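Local structure of probable zinc protease PqqL (Escherichia coli, 6OFT) at residues L129-D132 and A133-V137; A179-T182 and P183-R187; H54-E57 and H58-N62; K65-G69 and N70-E74; G173-D176 and T177-T180. The protein is probably a zinc-dependent metalloendopeptidase of the M16 family; this chain is the first half of the protein. One frame throughout, in Å; residues are numbered along the deposited sequence.

Contact 1. Residues L129-D132 and A133-V137; sequences LEVD and AERGV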
loop_
_atom_site.group_PDB
_atom_site.type_symbol
_atom_site.label_atom_id
_atom_site.label_comp_id
_atom_site.label_asym_id
_atom_site.label_seq_id
_atom_site.Cartn_x
_atom_site.Cartn_y
_atom_site.Cartn_z
ATOM N N LEU A 129 -20.148 2.848 28.136
ATOM C CA LEU A 129 -19.135 3.703 28.744
ATOM C C LEU A 129 -17.829 3.701 27.959
ATOM O O LEU A 129 -17.247 4.769 27.780
ATOM C CB LEU A 129 -18.918 3.344 30.224
ATOM C CG LEU A 129 -19.972 3.873 31.221
ATOM C CD1 LEU A 129 -19.942 3.076 32.524
ATOM C CD2 LEU A 129 -19.784 5.357 31.512
ATOM N N GLU A 130 -17.417 2.526 27.433
ATOM C CA GLU A 130 -16.195 2.362 26.624
ATOM C C GLU A 130 -16.316 3.000 25.261
ATOM O O GLU A 130 -15.349 3.609 24.794
ATOM C CB GLU A 130 -15.777 0.879 26.499
ATOM C CG GLU A 130 -15.316 0.264 27.813
ATOM C CD GLU A 130 -14.031 0.784 28.429
ATOM O OE1 GLU A 130 -13.242 1.466 27.734
ATOM O OE2 GLU A 130 -13.812 0.498 29.626
ATOM N N VAL A 131 -17.483 2.840 24.608
ATOM C CA VAL A 131 -17.790 3.449 23.306
ATOM C C VAL A 131 -17.681 4.990 23.459
ATOM O O VAL A 131 -16.952 5.616 22.701
ATOM C CB VAL A 131 -19.178 2.988 22.762
ATOM C CG1 VAL A 131 -19.619 3.820 21.564
ATOM C CG2 VAL A 131 -19.162 1.497 22.404
ATOM N N ASP A 132 -18.344 5.565 24.484
ATOM C CA ASP A 132 -18.318 6.997 24.800
ATOM C C ASP A 132 -16.898 7.513 25.011
ATOM O O ASP A 132 -16.566 8.597 24.520
ATOM C CB ASP A 132 -19.207 7.310 26.012
ATOM C CG ASP A 132 -20.703 7.143 25.766
ATOM O OD1 ASP A 132 -21.117 7.107 24.579
ATOM O OD2 ASP A 132 -21.458 7.065 26.755
ATOM N N ALA A 133 -16.043 6.707 25.673
ATOM C CA ALA A 133 -14.644 7.051 25.896
ATOM C C ALA A 133 -13.886 7.096 24.580
ATOM O O ALA A 133 -13.118 8.032 24.370
ATOM C CB ALA A 133 -13.992 6.057 26.846
ATOM N N GLU A 134 -14.146 6.135 23.662
ATOM C CA GLU A 134 -13.458 6.100 22.375
ATOM C C GLU A 134 -13.864 7.223 21.409
ATOM O O GLU A 134 -13.074 7.542 20.519
ATOM C CB GLU A 134 -13.573 4.722 21.692
ATOM C CG GLU A 134 -12.605 3.687 22.225
ATOM C CD GLU A 134 -11.133 4.046 22.254
ATOM O OE1 GLU A 134 -10.568 4.383 21.188
ATOM O OE2 GLU A 134 -10.540 3.968 23.353
ATOM N N ARG A 135 -15.065 7.827 21.570
ATOM C CA ARG A 135 -15.489 8.941 20.697
ATOM C C ARG A 135 -14.479 10.100 20.799
ATOM O O ARG A 135 -13.987 10.569 19.773
ATOM C CB ARG A 135 -16.895 9.438 21.033
ATOM C CG ARG A 135 -17.944 8.353 21.160
ATOM C CD ARG A 135 -19.268 8.956 21.573
ATOM N NE ARG A 135 -20.286 7.936 21.809
ATOM C CZ ARG A 135 -20.997 7.341 20.855
ATOM N NH1 ARG A 135 -20.796 7.646 19.578
ATOM N NH2 ARG A 135 -21.902 6.424 21.171
ATOM N N GLY A 136 -14.120 10.470 22.033
ATOM C CA GLY A 136 -13.134 11.509 22.318
ATOM C C GLY A 136 -11.757 11.204 21.764
ATOM O O GLY A 136 -11.093 12.100 21.237
ATOM N N VAL A 137 -11.340 9.921 21.851
ATOM C CA VAL A 137 -10.063 9.377 21.361
ATOM C C VAL A 137 -9.933 9.579 19.856
ATOM O O VAL A 137 -8.949 10.171 19.398
ATOM C CB VAL A 137 -9.878 7.879 21.773
ATOM C CG1 VAL A 137 -8.712 7.207 21.034
ATOM C CG2 VAL A 137 -9.705 7.745 23.273
#

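Contact 2. Residues A179-T182 and P183-R187; sequences ATVT and PAQLR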
loop_
_atom_site.group_PDB
_atom_site.type_symbol
_atom_site.label_atom_id
_atom_site.label_comp_id
_atom_site.label_asym_id
_atom_site.label_seq_id
_atom_site.Cartn_x
_atom_site.Cartn_y
_atom_site.Cartn_z
ATOM N N ALA A 179 -19.389 10.778 16.894
ATOM C CA ALA A 179 -20.110 11.344 18.037
ATOM C C ALA A 179 -21.477 10.703 18.324
ATOM O O ALA A 179 -21.864 10.642 19.490
ATOM C CB ALA A 179 -20.284 12.851 17.843
ATOM N N THR A 180 -22.208 10.242 17.273
ATOM C CA THR A 180 -23.590 9.739 17.378
ATOM C C THR A 180 -23.814 8.221 17.214
ATOM O O THR A 180 -24.855 7.725 17.659
ATOM C CB THR A 180 -24.478 10.465 16.366
ATOM O OG1 THR A 180 -23.987 10.205 15.053
ATOM C CG2 THR A 180 -24.567 11.971 16.619
ATOM N N VAL A 181 -22.890 7.498 16.555
ATOM C CA VAL A 181 -23.014 6.047 16.325
ATOM C C VAL A 181 -23.261 5.301 17.652
ATOM O O VAL A 181 -22.564 5.528 18.639
ATOM C CB VAL A 181 -21.841 5.461 15.479
ATOM C CG1 VAL A 181 -20.526 5.426 16.253
ATOM C CG2 VAL A 181 -22.188 4.093 14.902
ATOM N N THR A 182 -24.322 4.496 17.693
ATOM C CA THR A 182 -24.693 3.785 18.921
ATOM C C THR A 182 -23.853 2.528 19.101
ATOM O O THR A 182 -23.429 1.950 18.093
ATOM C CB THR A 182 -26.205 3.434 18.944
ATOM O OG1 THR A 182 -26.472 2.361 18.038
ATOM C CG2 THR A 182 -27.120 4.638 18.676
ATOM N N PRO A 183 -23.708 2.006 20.352
ATOM C CA PRO A 183 -23.007 0.721 20.533
ATOM C C PRO A 183 -23.664 -0.416 19.739
ATOM O O PRO A 183 -22.959 -1.294 19.266
ATOM C CB PRO A 183 -23.095 0.484 22.041
ATOM C CG PRO A 183 -23.230 1.854 22.623
ATOM C CD PRO A 183 -24.139 2.556 21.654
ATOM N N ALA A 184 -25.001 -0.366 19.550
ATOM C CA ALA A 184 -25.750 -1.371 18.788
ATOM C C ALA A 184 -25.391 -1.297 17.300
ATOM O O ALA A 184 -25.272 -2.337 16.665
ATOM C CB ALA A 184 -27.251 -1.196 18.993
ATOM N N GLN A 185 -25.185 -0.079 16.756
ATOM C CA GLN A 185 -24.770 0.115 15.357
ATOM C C GLN A 185 -23.327 -0.389 15.115
ATOM O O GLN A 185 -23.038 -0.970 14.064
ATOM C CB GLN A 185 -24.922 1.575 14.931
ATOM C CG GLN A 185 -26.374 1.986 14.677
ATOM C CD GLN A 185 -26.571 3.482 14.528
ATOM O OE1 GLN A 185 -25.903 4.310 15.167
ATOM N NE2 GLN A 185 -27.520 3.861 13.689
ATOM N N LEU A 186 -22.431 -0.179 16.092
ATOM C CA LEU A 186 -21.042 -0.661 16.015
ATOM C C LEU A 186 -21.038 -2.185 16.037
ATOM O O LEU A 186 -20.308 -2.806 15.267
ATOM C CB LEU A 186 -20.205 -0.130 17.190
ATOM C CG LEU A 186 -19.953 1.360 17.238
ATOM C CD1 LEU A 186 -19.297 1.725 18.546
ATOM C CD2 LEU A 186 -19.075 1.821 16.061
ATOM N N ARG A 187 -21.899 -2.775 16.897
ATOM C CA ARG A 187 -22.093 -4.216 17.068
ATOM C C ARG A 187 -22.618 -4.812 15.767
ATOM O O ARG A 187 -22.189 -5.890 15.389
ATOM C CB ARG A 187 -23.111 -4.473 18.200
ATOM C CG ARG A 187 -23.006 -5.832 18.885
ATOM C CD ARG A 187 -24.090 -6.049 19.948
ATOM N NE ARG A 187 -24.322 -4.857 20.776
ATOM C CZ ARG A 187 -23.718 -4.606 21.934
ATOM N NH1 ARG A 187 -22.858 -5.479 22.446
ATOM N NH2 ARG A 187 -23.983 -3.488 22.600
#

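Contact 3. Residues H54-E57 and H58-N62; sequences HFVE and HMMFN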
loop_
_atom_site.group_PDB
_atom_site.type_symbol
_atom_site.label_atom_id
_atom_site.label_comp_id
_atom_site.label_asym_id
_atom_site.label_seq_id
_atom_site.Cartn_x
_atom_site.Cartn_y
_atom_site.Cartn_z
ATOM N N HIS A 54 -13.122 1.722 11.479
ATOM C CA HIS A 54 -12.019 2.234 12.305
ATOM C C HIS A 54 -12.435 2.299 13.784
ATOM O O HIS A 54 -11.625 1.993 14.662
ATOM C CB HIS A 54 -11.529 3.584 11.738
ATOM C CG HIS A 54 -10.502 4.298 12.565
ATOM N ND1 HIS A 54 -10.774 5.525 13.142
ATOM C CD2 HIS A 54 -9.234 3.946 12.871
ATOM C CE1 HIS A 54 -9.674 5.871 13.792
ATOM N NE2 HIS A 54 -8.724 4.950 13.666
ATOM N N PHE A 55 -13.694 2.695 14.057
ATOM C CA PHE A 55 -14.246 2.758 15.418
ATOM C C PHE A 55 -14.300 1.324 16.005
ATOM O O PHE A 55 -13.840 1.124 17.133
ATOM C CB PHE A 55 -15.634 3.436 15.439
ATOM C CG PHE A 55 -16.089 4.072 16.745
ATOM C CD1 PHE A 55 -15.890 3.427 17.965
ATOM C CD2 PHE A 55 -16.782 5.278 16.745
ATOM C CE1 PHE A 55 -16.317 4.010 19.166
ATOM C CE2 PHE A 55 -17.220 5.858 17.946
ATOM C CZ PHE A 55 -16.995 5.217 19.146
ATOM N N VAL A 56 -14.775 0.326 15.212
ATOM C CA VAL A 56 -14.829 -1.096 15.621
ATOM C C VAL A 56 -13.424 -1.595 16.050
ATOM O O VAL A 56 -13.303 -2.246 17.084
ATOM C CB VAL A 56 -15.490 -2.022 14.540
ATOM C CG1 VAL A 56 -15.173 -3.501 14.778
ATOM C CG2 VAL A 56 -16.997 -1.810 14.480
ATOM N N GLU A 57 -12.378 -1.252 15.255
ATOM C CA GLU A 57 -10.972 -1.597 15.487
ATOM C C GLU A 57 -10.494 -1.139 16.879
ATOM O O GLU A 57 -9.936 -1.934 17.622
ATOM C CB GLU A 57 -10.105 -1.002 14.368
ATOM C CG GLU A 57 -8.621 -1.328 14.470
ATOM C CD GLU A 57 -7.770 -0.075 14.463
ATOM O OE1 GLU A 57 -7.128 0.215 15.493
ATOM O OE2 GLU A 57 -7.774 0.637 13.437
ATOM N N HIS A 58 -10.770 0.122 17.233
ATOM C CA HIS A 58 -10.470 0.695 18.545
ATOM C C HIS A 58 -11.223 -0.049 19.670
ATOM O O HIS A 58 -10.658 -0.289 20.738
ATOM C CB HIS A 58 -10.847 2.191 18.557
ATOM C CG HIS A 58 -9.782 3.075 17.989
ATOM N ND1 HIS A 58 -9.074 3.944 18.790
ATOM C CD2 HIS A 58 -9.319 3.177 16.721
ATOM C CE1 HIS A 58 -8.214 4.552 17.992
ATOM N NE2 HIS A 58 -8.320 4.123 16.739
ATOM N N MET A 59 -12.465 -0.461 19.406
ATOM C CA MET A 59 -13.294 -1.150 20.401
ATOM C C MET A 59 -12.787 -2.547 20.775
ATOM O O MET A 59 -13.240 -3.087 21.785
ATOM C CB MET A 59 -14.775 -1.200 19.975
ATOM C CG MET A 59 -15.508 0.149 20.015
ATOM S SD MET A 59 -15.312 1.154 21.514
ATOM C CE MET A 59 -15.829 -0.048 22.818
ATOM N N MET A 60 -11.827 -3.118 20.011
ATOM C CA MET A 60 -11.279 -4.447 20.326
ATOM C C MET A 60 -10.410 -4.408 21.582
ATOM O O MET A 60 -10.297 -5.403 22.304
ATOM C CB MET A 60 -10.493 -5.035 19.132
ATOM C CG MET A 60 -11.363 -5.380 17.921
ATOM S SD MET A 60 -12.801 -6.438 18.234
ATOM C CE MET A 60 -14.089 -5.220 18.161
ATOM N N PHE A 61 -9.854 -3.235 21.872
ATOM C CA PHE A 61 -8.989 -3.012 23.026
ATOM C C PHE A 61 -9.757 -2.443 24.216
ATOM O O PHE A 61 -9.130 -2.058 25.204
ATOM C CB PHE A 61 -7.819 -2.086 22.624
ATOM C CG PHE A 61 -7.034 -2.627 21.450
ATOM C CD1 PHE A 61 -6.019 -3.560 21.642
ATOM C CD2 PHE A 61 -7.326 -2.225 20.151
ATOM C CE1 PHE A 61 -5.300 -4.063 20.556
ATOM C CE2 PHE A 61 -6.625 -2.752 19.067
ATOM C CZ PHE A 61 -5.613 -3.663 19.278
ATOM N N ASN A 62 -11.102 -2.410 24.152
ATOM C CA ASN A 62 -11.874 -1.824 25.241
ATOM C C ASN A 62 -12.987 -2.723 25.814
ATOM O O ASN A 62 -13.887 -2.227 26.488
ATOM C CB ASN A 62 -12.420 -0.442 24.825
ATOM C CG ASN A 62 -11.312 0.568 24.680
ATOM O OD1 ASN A 62 -10.789 1.103 25.666
ATOM N ND2 ASN A 62 -10.899 0.816 23.450
#

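Contact 4. Residues K65-G69 and N70-E74; sequences KTWPG and NKVIE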
loop_
_atom_site.group_PDB
_atom_site.type_symbol
_atom_site.label_atom_id
_atom_site.label_comp_id
_atom_site.label_asym_id
_atom_site.label_seq_id
_atom_site.Cartn_x
_atom_site.Cartn_y
_atom_site.Cartn_z
ATOM N N LYS A 65 -15.856 -10.475 26.231
ATOM C CA LYS A 65 -16.603 -11.292 27.184
ATOM C C LYS A 65 -15.754 -11.663 28.417
ATOM O O LYS A 65 -16.210 -11.445 29.534
ATOM C CB LYS A 65 -17.159 -12.547 26.472
ATOM C CG LYS A 65 -17.867 -13.546 27.394
ATOM C CD LYS A 65 -18.252 -14.856 26.691
ATOM C CE LYS A 65 -17.105 -15.826 26.488
ATOM N NZ LYS A 65 -16.419 -15.616 25.183
ATOM N N THR A 66 -14.540 -12.198 28.219
ATOM C CA THR A 66 -13.650 -12.590 29.327
ATOM C C THR A 66 -12.852 -11.399 29.889
ATOM O O THR A 66 -12.535 -11.377 31.083
ATOM C CB THR A 66 -12.747 -13.760 28.902
ATOM O OG1 THR A 66 -13.544 -14.732 28.227
ATOM C CG2 THR A 66 -12.026 -14.432 30.090
ATOM N N TRP A 67 -12.523 -10.420 29.030
ATOM C CA TRP A 67 -11.718 -9.261 29.400
ATOM C C TRP A 67 -12.468 -7.913 29.231
ATOM O O TRP A 67 -12.183 -7.167 28.290
ATOM C CB TRP A 67 -10.369 -9.288 28.641
ATOM C CG TRP A 67 -9.567 -10.538 28.880
ATOM C CD1 TRP A 67 -8.844 -10.848 29.995
ATOM C CD2 TRP A 67 -9.460 -11.671 28.004
ATOM N NE1 TRP A 67 -8.313 -12.115 29.879
ATOM C CE2 TRP A 67 -8.679 -12.644 28.670
ATOM C CE3 TRP A 67 -9.988 -11.980 26.734
ATOM C CZ2 TRP A 67 -8.380 -13.885 28.094
ATOM C CZ3 TRP A 67 -9.693 -13.207 26.169
ATOM C CH2 TRP A 67 -8.906 -14.149 26.847
ATOM N N PRO A 68 -13.425 -7.563 30.128
ATOM C CA PRO A 68 -14.125 -6.274 29.972
ATOM C C PRO A 68 -13.227 -5.076 30.276
ATOM O O PRO A 68 -12.151 -5.254 30.836
ATOM C CB PRO A 68 -15.289 -6.384 30.959
ATOM C CG PRO A 68 -14.801 -7.342 32.007
ATOM C CD PRO A 68 -13.917 -8.307 31.312
ATOM N N GLY A 69 -13.668 -3.881 29.890
ATOM C CA GLY A 69 -12.937 -2.636 30.113
ATOM C C GLY A 69 -11.498 -2.661 29.622
ATOM O O GLY A 69 -11.235 -3.000 28.468
ATOM N N ASN A 70 -10.562 -2.359 30.524
ATOM C CA ASN A 70 -9.127 -2.322 30.246
ATOM C C ASN A 70 -8.391 -3.677 30.449
ATOM O O ASN A 70 -7.155 -3.718 30.374
ATOM C CB ASN A 70 -8.481 -1.230 31.111
ATOM C CG ASN A 70 -7.162 -0.743 30.571
ATOM O OD1 ASN A 70 -7.021 -0.455 29.382
ATOM N ND2 ASN A 70 -6.163 -0.655 31.438
ATOM N N LYS A 71 -9.130 -4.776 30.677
ATOM C CA LYS A 71 -8.507 -6.074 30.959
ATOM C C LYS A 71 -7.694 -6.671 29.794
ATOM O O LYS A 71 -6.739 -7.385 30.079
ATOM C CB LYS A 71 -9.515 -7.097 31.506
ATOM C CG LYS A 71 -10.079 -6.740 32.885
ATOM C CD LYS A 71 -9.101 -6.998 34.028
ATOM C CE LYS A 71 -9.648 -6.554 35.361
ATOM N NZ LYS A 71 -8.556 -6.243 36.323
ATOM N N VAL A 72 -8.026 -6.379 28.514
ATOM C CA VAL A 72 -7.241 -6.890 27.367
ATOM C C VAL A 72 -5.832 -6.270 27.405
ATOM O O VAL A 72 -4.837 -6.993 27.291
ATOM C CB VAL A 72 -7.971 -6.720 25.987
ATOM C CG1 VAL A 72 -7.006 -6.557 24.816
ATOM C CG2 VAL A 72 -8.915 -7.888 25.726
ATOM N N ILE A 73 -5.769 -4.949 27.649
ATOM C CA ILE A 73 -4.520 -4.190 27.737
ATOM C C ILE A 73 -3.706 -4.604 28.962
ATOM O O ILE A 73 -2.491 -4.795 28.843
ATOM C CB ILE A 73 -4.794 -2.663 27.648
ATOM C CG1 ILE A 73 -5.327 -2.263 26.227
ATOM C CG2 ILE A 73 -3.595 -1.812 28.097
ATOM C CD1 ILE A 73 -4.351 -2.439 24.981
ATOM N N GLU A 74 -4.380 -4.816 30.104
ATOM C CA GLU A 74 -3.751 -5.268 31.353
ATOM C C GLU A 74 -3.190 -6.675 31.191
ATOM O O GLU A 74 -2.151 -6.978 31.779
ATOM C CB GLU A 74 -4.740 -5.219 32.543
ATOM C CG GLU A 74 -5.105 -3.805 32.992
ATOM C CD GLU A 74 -6.241 -3.656 33.994
ATOM O OE1 GLU A 74 -6.601 -4.656 34.656
ATOM O OE2 GLU A 74 -6.767 -2.526 34.124
HETATM O O HOH W 1 -10.399 -5.343 27.450
HETATM O O HOH W 2 -8.394 -3.530 27.333
#

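Contact 5. Residues G173-D176 and T177-T180; sequences GLMD and TVAT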
loop_
_atom_site.group_PDB
_atom_site.type_symbol
_atom_site.label_atom_id
_atom_site.label_comp_id
_atom_site.label_asym_id
_atom_site.label_seq_id
_atom_site.Cartn_x
_atom_site.Cartn_y
_atom_site.Cartn_z
ATOM N N GLY A 173 -13.406 8.473 8.638
ATOM C CA GLY A 173 -14.828 8.763 8.509
ATOM C C GLY A 173 -15.194 10.191 8.877
ATOM O O GLY A 173 -14.408 11.117 8.647
ATOM N N LEU A 174 -16.401 10.372 9.450
ATOM C CA LEU A 174 -16.940 11.683 9.847
ATOM C C LEU A 174 -17.017 11.786 11.351
ATOM O O LEU A 174 -17.465 10.840 11.993
ATOM C CB LEU A 174 -18.351 11.912 9.278
ATOM C CG LEU A 174 -18.613 11.839 7.770
ATOM C CD1 LEU A 174 -20.018 12.370 7.469
ATOM C CD2 LEU A 174 -17.599 12.664 6.954
ATOM N N MET A 175 -16.640 12.948 11.920
ATOM C CA MET A 175 -16.679 13.150 13.375
ATOM C C MET A 175 -18.087 13.154 13.917
ATOM O O MET A 175 -18.285 12.796 15.072
ATOM C CB MET A 175 -15.892 14.395 13.818
ATOM C CG MET A 175 -14.392 14.294 13.556
ATOM S SD MET A 175 -13.608 12.828 14.288
ATOM C CE MET A 175 -13.477 11.751 12.856
ATOM N N ASP A 176 -19.065 13.503 13.068
ATOM C CA ASP A 176 -20.478 13.506 13.404
ATOM C C ASP A 176 -21.003 12.070 13.524
ATOM O O ASP A 176 -21.878 11.812 14.347
ATOM C CB ASP A 176 -21.278 14.374 12.416
ATOM C CG ASP A 176 -20.846 15.840 12.442
ATOM O OD1 ASP A 176 -19.907 16.197 11.690
ATOM O OD2 ASP A 176 -21.433 16.621 13.224
ATOM N N THR A 177 -20.413 11.118 12.767
ATOM C CA THR A 177 -20.768 9.696 12.891
ATOM C C THR A 177 -20.113 9.151 14.182
ATOM O O THR A 177 -20.770 8.459 14.960
ATOM C CB THR A 177 -20.368 8.924 11.634
ATOM O OG1 THR A 177 -21.040 9.505 10.517
ATOM C CG2 THR A 177 -20.709 7.429 11.728
ATOM N N VAL A 178 -18.836 9.520 14.421
ATOM C CA VAL A 178 -18.037 9.151 15.606
ATOM C C VAL A 178 -18.756 9.584 16.911
ATOM O O VAL A 178 -18.797 8.816 17.880
ATOM C CB VAL A 178 -16.572 9.682 15.467
ATOM C CG1 VAL A 178 -15.788 9.615 16.782
ATOM C CG2 VAL A 178 -15.829 8.935 14.363
ATOM N N ALA A 179 -19.389 10.778 16.894
ATOM C CA ALA A 179 -20.110 11.344 18.037
ATOM C C ALA A 179 -21.477 10.703 18.324
ATOM O O ALA A 179 -21.864 10.642 19.490
ATOM C CB ALA A 179 -20.284 12.851 17.843
ATOM N N THR A 180 -22.208 10.242 17.273
ATOM C CA THR A 180 -23.590 9.739 17.378
ATOM C C THR A 180 -23.814 8.221 17.214
ATOM O O THR A 180 -24.855 7.725 17.659
ATOM C CB THR A 180 -24.478 10.465 16.366
ATOM O OG1 THR A 180 -23.987 10.205 15.053
ATOM C CG2 THR A 180 -24.567 11.971 16.619
#

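Contact 1. Residues L129-D132 and A133-V137
Ala-133 gives its N-H to Leu-129 O (3.1 Å), one turn back in helix 128-144, the helix that supplies a predicted third ligand, a glutamate, to the zinc site of this M16 peptidase. That glutamate is Glu-134. Its own N repeats the helical bond, to Glu-130 O at 3.0 Å, while its side chain turns at chi2 (-53°) and leads away from the preceding turn; OE1 there meets His-58 ND1 on helix 52-59. Arg-135 does most of the side-chain work. Running extended from CG to NE, it lies alongside Asp-132 and points the same way, and NE donates almost straight (171°) to Asp-132 OD1 at 3.0 Å. The oxygen uses its anti lone pair and sits in the guanidinium plane, so this salt bridge helps to fix the rotation of the group. Asp-132 OD2 has a second cation, Lys-128. The two terminal nitrogens reach onward, NH2 to Val-181 O and NH1 to Val-178 O. Were a methionine to stand at Arg-135, OD1 of Asp-132 would probably lose its charged mate and both carbonyls their donor. One guanidinium face is covered by Val-131, whose CG1 stands 3.5 Å from Arg-135 NH2.

Contact 2. Residues A179-T182 and P183-R187
The carboxamide of Gln-185 takes the backbone N-H of Thr-182 in its carbonyl plane, on a lone pair of OE1, at 3.0 Å and nearly straight (174°). Two groups flank this flat amide, one to each side of its plane. On one side stands Thr-182 OG1, set back toward the aliphatic chain, 3.4 Å from Gln-185 CG; on the other is Val-181 CG2, 3.7 Å from Gln-185 OE1. Beyond CG the glutamine runs extended, which lets the amide span back to the residue before the helix. The reciprocal bond comes from the backbone: Gln-185 N donates to Thr-182 OG1 at 3.0 Å. A chi1 of 74° swings that hydroxyl in between its own N and carbonyl carbon, facing the first turn. Leu-186 N closes the first helical bond on Thr-182 O (3.1 Å). Next to the polar pair, Val-181 CG1 meets Leu-186 CD2 at 3.9 Å, the two side chains crossing at about a right angle and both packing on Val-52 and Phe-55 of helix 52-59. Val-181 breaks the helical course of 175-180, and Pro-183 starts the next helix without needing an N-H bond. The mutual Thr-182 and Gln-185 bonds make a capping box at the N terminus of helix 183-193.

Contact 3. Residues H54-E57 and H58-N62
His-54 and His-58, one turn apart on helix 52-59, meet in an offset edge-to-face pair: the edge of His-58 approaches the face of His-54, with the planes at 75° and the centroids 4.7 Å apart. His-58 CD2 lies over that face, offset toward the rim, and His-54 NE2 comes to 3.2 Å from His-58 NE2. With CG anti to its backbone N (chi1 174°), the His-54 ring is carried along the helix toward His-58. On its far edge His-58 ND1 is held by Glu-134 OE1. The two imidazoles are only partly buried, the more open side of the contact. The other flank is packed tight. Met-59 SD lies in the plane of the Phe-55 ring at its edge, 3.8 Å from Phe-55 CE1, a Met-aromatic contact in which the two side chains run side by side. Next to it Met-60 CE touches Val-56 CG1 at 3.9 Å, and residues of helix 183-193 cover both Phe-55 and Val-56. Glu-57 is buried as well, its OE2 bonded to Thr-91. Farther along, by the type I turn from Met-59 to Asn-62, His-58 O accepts Asn-62 ND2 (2.9 Å) and Phe-61 N from opposite faces of its plane. Replacing His-54 by alanine would remove the imidazole and is likely both to cost the predicted zinc site one ligand and to leave the edge of His-58 without the ring face it meets. The spacing His-54, Glu-57, His-58 is the HxxEH signature of M16 peptidases, with Glu-57 the predicted proton acceptor.

Contact 4. Residues K65-G69 and N70-E74
Pro-68 and Lys-71 close a type II' beta turn, Lys-71 N donating to Pro-68 O at 3.1 Å. Gly-69 takes the turn's first corner with a positive phi (52°), where a side chain would run into Asn-70 N. Helix 71-77 starts straight after, and water stands in for a side-chain cap. Water 1 accepts from Val-72 N (2.8 Å) and is also bonded to Trp-67 O and Gly-69 O, tying the loop to the first turn; water 2 accepts from Ile-73 N at 3.0 Å. The N-cap residue Asn-70 makes no capping bond: its ND2 gives a weak bond to Glu-74 OE2. The other carboxylate oxygen, Glu-74 OE1, pairs with Lys-71 NZ in a salt bridge of 3.0 Å on the exposed side. The bend of the lysine at chi2 (-76°) takes its end away from the loop. Inside, Trp-67 makes its closest approach through CB, 3.5 Å from Val-72 CG2 and 3.7 Å from Lys-71 CB, crossing both side chains at about a right angle; its ring meets them obliquely, at longer range. Trp-67 also lies on Gln-112, Ala-115 and Glu-119 of helix 107-122, and Val-72 on Trp-120. The loop after helix 52-59 and the start of helix 71-77 are thus seated together on helix 107-122.

Contact 5. Residues G173-D176 and T177-T180
The short helix 175-180 begins at its N-cap residue Leu-174, whose O receives Val-178 N in its carbonyl plane at 3.1 Å, and Thr-177 N more weakly, so one carbonyl serves two donors at the start of the helix. There, too, Thr-177 OG1 sits beside Leu-174 CB at 3.8 Å. Ala-179 N continues the pattern to Met-175 O at 2.9 Å. At the last turn the backbone bond from Thr-180 N to Asp-176 O is weak (3.3 Å). The side chain makes up for it: Thr-180 OG1 donates to the same Asp-176 O at 2.7 Å, again in the carbonyl plane. A chi1 of 61° turns that hydroxyl back along the helix, and its CG2 also comes within 3.5 Å of Asp-176 O, so both branches of one threonine lie against this oxygen. On the apolar side Met-175, folded at chi2 and chi3, runs beside Val-178 and points the same way, with its CE 4.0 Å from Val-178 CG2. Met-175 and Val-178 face helix 128-144, where Met-175 lies on Thr-139 and Trp-142, and Val-178 on Ile-138 and Thr-139. A backbone bond of Leu-174 with Leu-50 joins the helix start to the chain just before helix 52-59.

In the fold
From the N terminus, contact 3 comes first, on helix 52-59, and contact 4 follows where the loop after it enters helix 71-77; Phe-61 and Ile-73 pack between them. Contact 1 lies farther along, on helix 128-144, and contacts 5 and 2 come last, overlapping at Ala-179 and Thr-180. Each is local, one turn or cap, and none encloses another. Contacts 1, 2 and 3 lie on one side of the chain's centre, 10 to 12 Å apart between centres. Contact 1 touches all the others, whereas contacts 4 and 5 stay about 18 Å apart at their nearest atoms. Contacts 1, 2, 3 and 5 join the HxxEH helix, the glutamate-bearing helix and the consecutive helices 175-180 and 183-193 around the predicted zinc site.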